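Local coordinates for ecdysteroid-phosphate phosphatase (Bombyx mori, PDB 3C7T), which converts inactive phosphorylated ecdysteroids, above all ecdysone 22-phosphate, into active hormone through its C-terminal phosphoglycerate-mutase-like domain, and also acts as a protein tyrosine phosphatase, at residues A[116-121]-A[171-176]; A[175-180]-A[201-206]. One frame throughout, in Å; residues are numbered along the deposited sequence.

Contact 1: residues A[116-121]-A[171-176]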
loop_
_atom_site.group_PDB
_atom_site.type_symbol
_atom_site.label_atom_id
_atom_site.label_comp_id
_atom_site.label_asym_id
_atom_site.label_seq_id
_atom_site.Cartn_x
_atom_site.Cartn_y
_atom_site.Cartn_z
ATOM N N PRO A 116 -12.099 23.189 -10.581
ATOM C CA PRO A 116 -10.990 23.451 -11.515
ATOM C C PRO A 116 -10.001 24.521 -11.022
ATOM O O PRO A 116 -8.846 24.564 -11.473
ATOM C CB PRO A 116 -11.715 23.887 -12.801
ATOM C CG PRO A 116 -13.091 23.263 -12.660
ATOM C CD PRO A 116 -13.417 23.391 -11.217
ATOM N N GLY A 117 -10.421 25.347 -10.070
ATOM C CA GLY A 117 -9.508 26.320 -9.470
ATOM C C GLY A 117 -8.283 25.636 -8.891
ATOM O O GLY A 117 -7.207 26.220 -8.856
ATOM N N LEU A 118 -8.452 24.383 -8.466
ATOM C CA LEU A 118 -7.382 23.609 -7.839
ATOM C C LEU A 118 -6.456 22.888 -8.820
ATOM O O LEU A 118 -5.457 22.293 -8.395
ATOM C CB LEU A 118 -7.996 22.603 -6.836
ATOM C CG LEU A 118 -8.792 23.205 -5.659
ATOM C CD1 LEU A 118 -9.349 22.083 -4.813
ATOM C CD2 LEU A 118 -7.937 24.164 -4.816
ATOM N N PHE A 119 -6.756 22.939 -10.120
ATOM C CA PHE A 119 -5.910 22.223 -11.089
ATOM C C PHE A 119 -4.472 22.777 -11.128
ATOM O O PHE A 119 -4.238 23.967 -10.887
ATOM C CB PHE A 119 -6.554 22.162 -12.490
ATOM C CG PHE A 119 -5.844 21.227 -13.443
ATOM C CD1 PHE A 119 -5.830 19.860 -13.215
ATOM C CD2 PHE A 119 -5.190 21.732 -14.576
ATOM C CE1 PHE A 119 -5.162 18.993 -14.089
ATOM C CE2 PHE A 119 -4.526 20.876 -15.469
ATOM C CZ PHE A 119 -4.512 19.505 -15.223
ATOM N N GLU A 120 -3.513 21.884 -11.419
ATOM C CA GLU A 120 -2.101 22.212 -11.474
ATOM C C GLU A 120 -1.822 23.301 -12.521
ATOM O O GLU A 120 -2.684 23.631 -13.335
ATOM C CB GLU A 120 -1.297 20.952 -11.816
ATOM C CG GLU A 120 -1.467 20.485 -13.262
ATOM C CD GLU A 120 -0.706 19.201 -13.568
ATOM O OE1 GLU A 120 -0.129 18.608 -12.618
ATOM O OE2 GLU A 120 -0.674 18.802 -14.771
ATOM N N PHE A 121 -0.615 23.850 -12.474
ATOM C CA PHE A 121 -0.168 24.872 -13.411
ATOM C C PHE A 121 -0.136 24.318 -14.831
ATOM O O PHE A 121 0.474 23.272 -15.088
ATOM C CB PHE A 121 1.217 25.362 -12.945
ATOM C CG PHE A 121 1.870 26.384 -13.837
ATOM C CD1 PHE A 121 1.125 27.321 -14.559
ATOM C CD2 PHE A 121 3.264 26.439 -13.898
ATOM C CE1 PHE A 121 1.761 28.255 -15.359
ATOM C CE2 PHE A 121 3.897 27.368 -14.689
ATOM C CZ PHE A 121 3.141 28.283 -15.416
ATOM N N VAL A 171 -8.236 32.365 -5.644
ATOM C CA VAL A 171 -9.672 32.673 -5.774
ATOM C C VAL A 171 -10.503 31.513 -5.235
ATOM O O VAL A 171 -11.387 31.725 -4.404
ATOM C CB VAL A 171 -10.066 33.032 -7.244
ATOM C CG1 VAL A 171 -11.565 32.928 -7.484
ATOM C CG2 VAL A 171 -9.598 34.422 -7.583
ATOM N N ALA A 172 -10.188 30.289 -5.675
ATOM C CA ALA A 172 -10.960 29.111 -5.271
ATOM C C ALA A 172 -10.803 28.823 -3.779
ATOM O O ALA A 172 -11.790 28.577 -3.091
ATOM C CB ALA A 172 -10.567 27.889 -6.108
ATOM N N MET A 173 -9.572 28.879 -3.277
ATOM C CA MET A 173 -9.298 28.532 -1.883
ATOM C C MET A 173 -9.833 29.564 -0.900
ATOM O O MET A 173 -10.363 29.202 0.151
ATOM C CB MET A 173 -7.812 28.324 -1.661
ATOM C CG MET A 173 -7.298 27.009 -2.244
ATOM S SD MET A 173 -5.514 26.831 -2.008
ATOM C CE MET A 173 -5.270 25.099 -2.448
ATOM N N GLN A 174 -9.707 30.843 -1.240
ATOM C CA GLN A 174 -10.292 31.887 -0.381
ATOM C C GLN A 174 -11.811 31.863 -0.418
ATOM O O GLN A 174 -12.464 31.996 0.619
ATOM C CB GLN A 174 -9.760 33.260 -0.757
ATOM C CG GLN A 174 -8.248 33.404 -0.554
ATOM C CD GLN A 174 -7.779 34.842 -0.721
ATOM O OE1 GLN A 174 -8.440 35.653 -1.385
ATOM N NE2 GLN A 174 -6.642 35.167 -0.119
ATOM N N ALA A 175 -12.379 31.692 -1.609
ATOM C CA ALA A 175 -13.828 31.549 -1.719
ATOM C C ALA A 175 -14.342 30.403 -0.844
ATOM O O ALA A 175 -15.288 30.591 -0.081
ATOM C CB ALA A 175 -14.261 31.382 -3.163
ATOM N N ALA A 176 -13.697 29.235 -0.925
ATOM C CA ALA A 176 -14.090 28.068 -0.131
ATOM C C ALA A 176 -14.029 28.344 1.359
ATOM O O ALA A 176 -14.926 27.935 2.094
ATOM C CB ALA A 176 -13.214 26.837 -0.474
#
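L118 and M173 meet through their terminal methyl groups, and beside them the bare backbone of G117 rests on the side chain of A172. L118 is the residue most covered here. Its CD2 methyl touches CE of M173 at 3.7 Å and lies 3.9 Å from CG of the same methionine, while the leucine backbone itself turns its side chain past the helix rather than straight at it. With CG set opposite the carbonyl carbon (chi1 -61°), one branch of the fork is carried across to the methionine. M173 reaches from the other side as a drawn-out chain (chi2 178°, chi3 168°), so that L118 CD2 rests against both CG and CE along one side of it and the two side chains lie obliquely across one another. The second point of touch depends on closeness of backbones: CA of G117 sits 3.9 Å from CB of A172, and the CA atoms of G117 and A172 are 5.2 Å apart. A172 CB points at G117, whose lack of a side chain allows so close an approach. The glycine and leucine belong to a short 3-10 turn, closed by a 3.0 Å hydrogen bond from F119 N to P116 O. The apolar patch is buried, and F189 of the central sheet touches both L118 and M173. R168, one turn back, ties the loop to helix 162-179 at the carbonyl oxygens of F119 and of E120, whose side chain lines the tungstate site; the side chain of L118 lies about 6 Å from that of H192. The arrangement belongs to the alpha/beta histidine phosphatase fold: the loop after parallel strand 112-114 packs on a flanking helix before entering the tungstate pocket through E120.

Contact 2: residues A[175-180]-A[201-206]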
loop_
_atom_site.group_PDB
_atom_site.type_symbol
_atom_site.label_atom_id
_atom_site.label_comp_id
_atom_site.label_asym_id
_atom_site.label_seq_id
_atom_site.Cartn_x
_atom_site.Cartn_y
_atom_site.Cartn_z
ATOM N N ALA A 175 -12.379 31.692 -1.609
ATOM C CA ALA A 175 -13.828 31.549 -1.719
ATOM C C ALA A 175 -14.342 30.403 -0.844
ATOM O O ALA A 175 -15.288 30.591 -0.081
ATOM C CB ALA A 175 -14.261 31.382 -3.163
ATOM N N ALA A 176 -13.697 29.235 -0.925
ATOM C CA ALA A 176 -14.090 28.068 -0.131
ATOM C C ALA A 176 -14.029 28.344 1.359
ATOM O O ALA A 176 -14.926 27.935 2.094
ATOM C CB ALA A 176 -13.214 26.837 -0.474
ATOM N N VAL A 177 -12.972 29.027 1.802
ATOM C CA VAL A 177 -12.774 29.319 3.222
ATOM C C VAL A 177 -13.761 30.408 3.710
ATOM O O VAL A 177 -14.340 30.308 4.810
ATOM C CB VAL A 177 -11.309 29.722 3.501
ATOM C CG1 VAL A 177 -11.161 30.331 4.881
ATOM C CG2 VAL A 177 -10.392 28.508 3.376
ATOM N N ASN A 178 -13.956 31.434 2.883
ATOM C CA ASN A 178 -14.966 32.467 3.181
ATOM C C ASN A 178 -16.399 31.939 3.227
ATOM O O ASN A 178 -17.137 32.248 4.174
ATOM C CB ASN A 178 -14.840 33.644 2.218
ATOM C CG ASN A 178 -13.616 34.498 2.504
ATOM O OD1 ASN A 178 -13.199 34.643 3.653
ATOM N ND2 ASN A 178 -13.043 35.074 1.461
ATOM N N ASP A 179 -16.771 31.121 2.242
ATOM C CA ASP A 179 -18.134 30.574 2.127
ATOM C C ASP A 179 -18.556 29.510 3.153
ATOM O O ASP A 179 -19.747 29.201 3.265
ATOM C CB ASP A 179 -18.379 30.041 0.708
ATOM C CG ASP A 179 -18.274 31.123 -0.354
ATOM O OD1 ASP A 179 -18.125 32.322 0.000
ATOM O OD2 ASP A 179 -18.332 30.773 -1.558
ATOM N N THR A 180 -17.601 28.953 3.894
ATOM C CA THR A 180 -17.899 27.939 4.908
ATOM C C THR A 180 -17.695 28.451 6.338
ATOM O O THR A 180 -17.894 27.706 7.305
ATOM C CB THR A 180 -17.028 26.669 4.708
ATOM O OG1 THR A 180 -15.645 27.044 4.693
ATOM C CG2 THR A 180 -17.394 25.972 3.401
ATOM N N GLY A 201 -0.283 30.092 1.260
ATOM C CA GLY A 201 -0.329 31.434 0.664
ATOM C C GLY A 201 -1.700 32.089 0.620
ATOM O O GLY A 201 -1.810 33.301 0.820
ATOM N N ALA A 202 -2.746 31.304 0.345
ATOM C CA ALA A 202 -4.114 31.841 0.237
ATOM C C ALA A 202 -4.677 32.227 1.592
ATOM O O ALA A 202 -5.376 33.227 1.702
ATOM C CB ALA A 202 -5.044 30.846 -0.441
ATOM N N LEU A 203 -4.356 31.437 2.614
ATOM C CA LEU A 203 -4.882 31.671 3.964
ATOM C C LEU A 203 -4.118 32.740 4.742
ATOM O O LEU A 203 -4.723 33.509 5.500
ATOM C CB LEU A 203 -5.012 30.360 4.750
ATOM C CG LEU A 203 -6.307 29.587 4.443
ATOM C CD1 LEU A 203 -6.348 29.079 3.011
ATOM C CD2 LEU A 203 -6.488 28.427 5.400
ATOM N N HIS A 204 -2.807 32.812 4.534
ATOM C CA HIS A 204 -2.028 33.936 5.051
ATOM C C HIS A 204 -2.485 35.270 4.443
ATOM O O HIS A 204 -2.520 36.296 5.138
ATOM C CB HIS A 204 -0.524 33.712 4.858
ATOM C CG HIS A 204 0.076 32.797 5.884
ATOM N ND1 HIS A 204 1.310 32.201 5.724
ATOM C CD2 HIS A 204 -0.403 32.357 7.071
ATOM C CE1 HIS A 204 1.574 31.453 6.782
ATOM N NE2 HIS A 204 0.547 31.523 7.608
ATOM N N ARG A 205 -2.874 35.246 3.168
ATOM C CA ARG A 205 -3.414 36.442 2.513
ATOM C C ARG A 205 -4.808 36.844 3.017
ATOM O O ARG A 205 -5.265 37.967 2.758
ATOM C CB ARG A 205 -3.381 36.293 0.989
ATOM C CG ARG A 205 -2.002 36.582 0.420
ATOM C CD ARG A 205 -1.858 36.143 -1.016
ATOM N NE ARG A 205 -0.484 36.310 -1.521
ATOM C CZ ARG A 205 0.554 35.545 -1.188
ATOM N NH1 ARG A 205 0.412 34.540 -0.324
ATOM N NH2 ARG A 205 1.743 35.792 -1.713
ATOM N N LEU A 206 -5.480 35.942 3.732
ATOM C CA LEU A 206 -6.759 36.262 4.370
ATOM C C LEU A 206 -6.564 36.951 5.719
ATOM O O LEU A 206 -7.513 37.500 6.285
ATOM C CB LEU A 206 -7.649 35.021 4.515
ATOM C CG LEU A 206 -8.269 34.445 3.236
ATOM C CD1 LEU A 206 -8.968 33.121 3.519
ATOM C CD2 LEU A 206 -9.238 35.422 2.593
#
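The amide of N178 meets the CD2 methyl of L206: N178 ND2 is 4.0 Å from L206 CD2, and OD1 of the same amide is scarcely farther. The other flat group, the guanidinium of R205, bonds within its own segment: G201 O lies at its edge, in plane, and Y216 gives it a cation-pi partner. Here two neighbouring helices on one face of the histidine phosphatase sheet, 162-179 and 193-204, come together near their C-terminal ends. V177 carries most of the first helix's share and points at its neighbour. With CG1 anti to the backbone N (chi1 167°), that methyl of V177 is directed to CD1 of L206 at 3.8 Å, and CG2, opposite the carbonyl carbon, to CD1 of L203 at 4.1 Å. L206 is forked in the same spirit, giving CD1 to the valine and CD2 to the asparagine, so V177 and L206 each serve two partners, while L203 offers CD1 alone. W238 touches both V177 and L203, extending the apolar layer, whereas N178 marks its exposed border. Each segment also carries a bond of its own. G201 O receives R205 N and R205 NH1 from opposite faces of its carbonyl plane, the NH1 bond being 2.8 Å long. In 175-180, T180 OG1 donates to A176 O at 2.8 Å, with a C=O...donor angle of 147°.

Read from the N terminus, the chain leaves strand 112-114, makes the turn at 116-118 and runs past the tungstate site before helix 162-179 returns to that turn, so contact 1 closes the longer loop, with 49 residues between its segments. Contact 2 opens on the same helix, sharing A175 and A176, and closes a shorter excursion through strand 187-191 and helix 193-204. The two loops follow one another, neither nested nor crossed. Helix 162-179 is their common member, joining the pocket loop to the next helix. Q174 bridges them: its NE2 probably hydrogen-bonds A202 O at 2.9 Å, and M173 packs on A202.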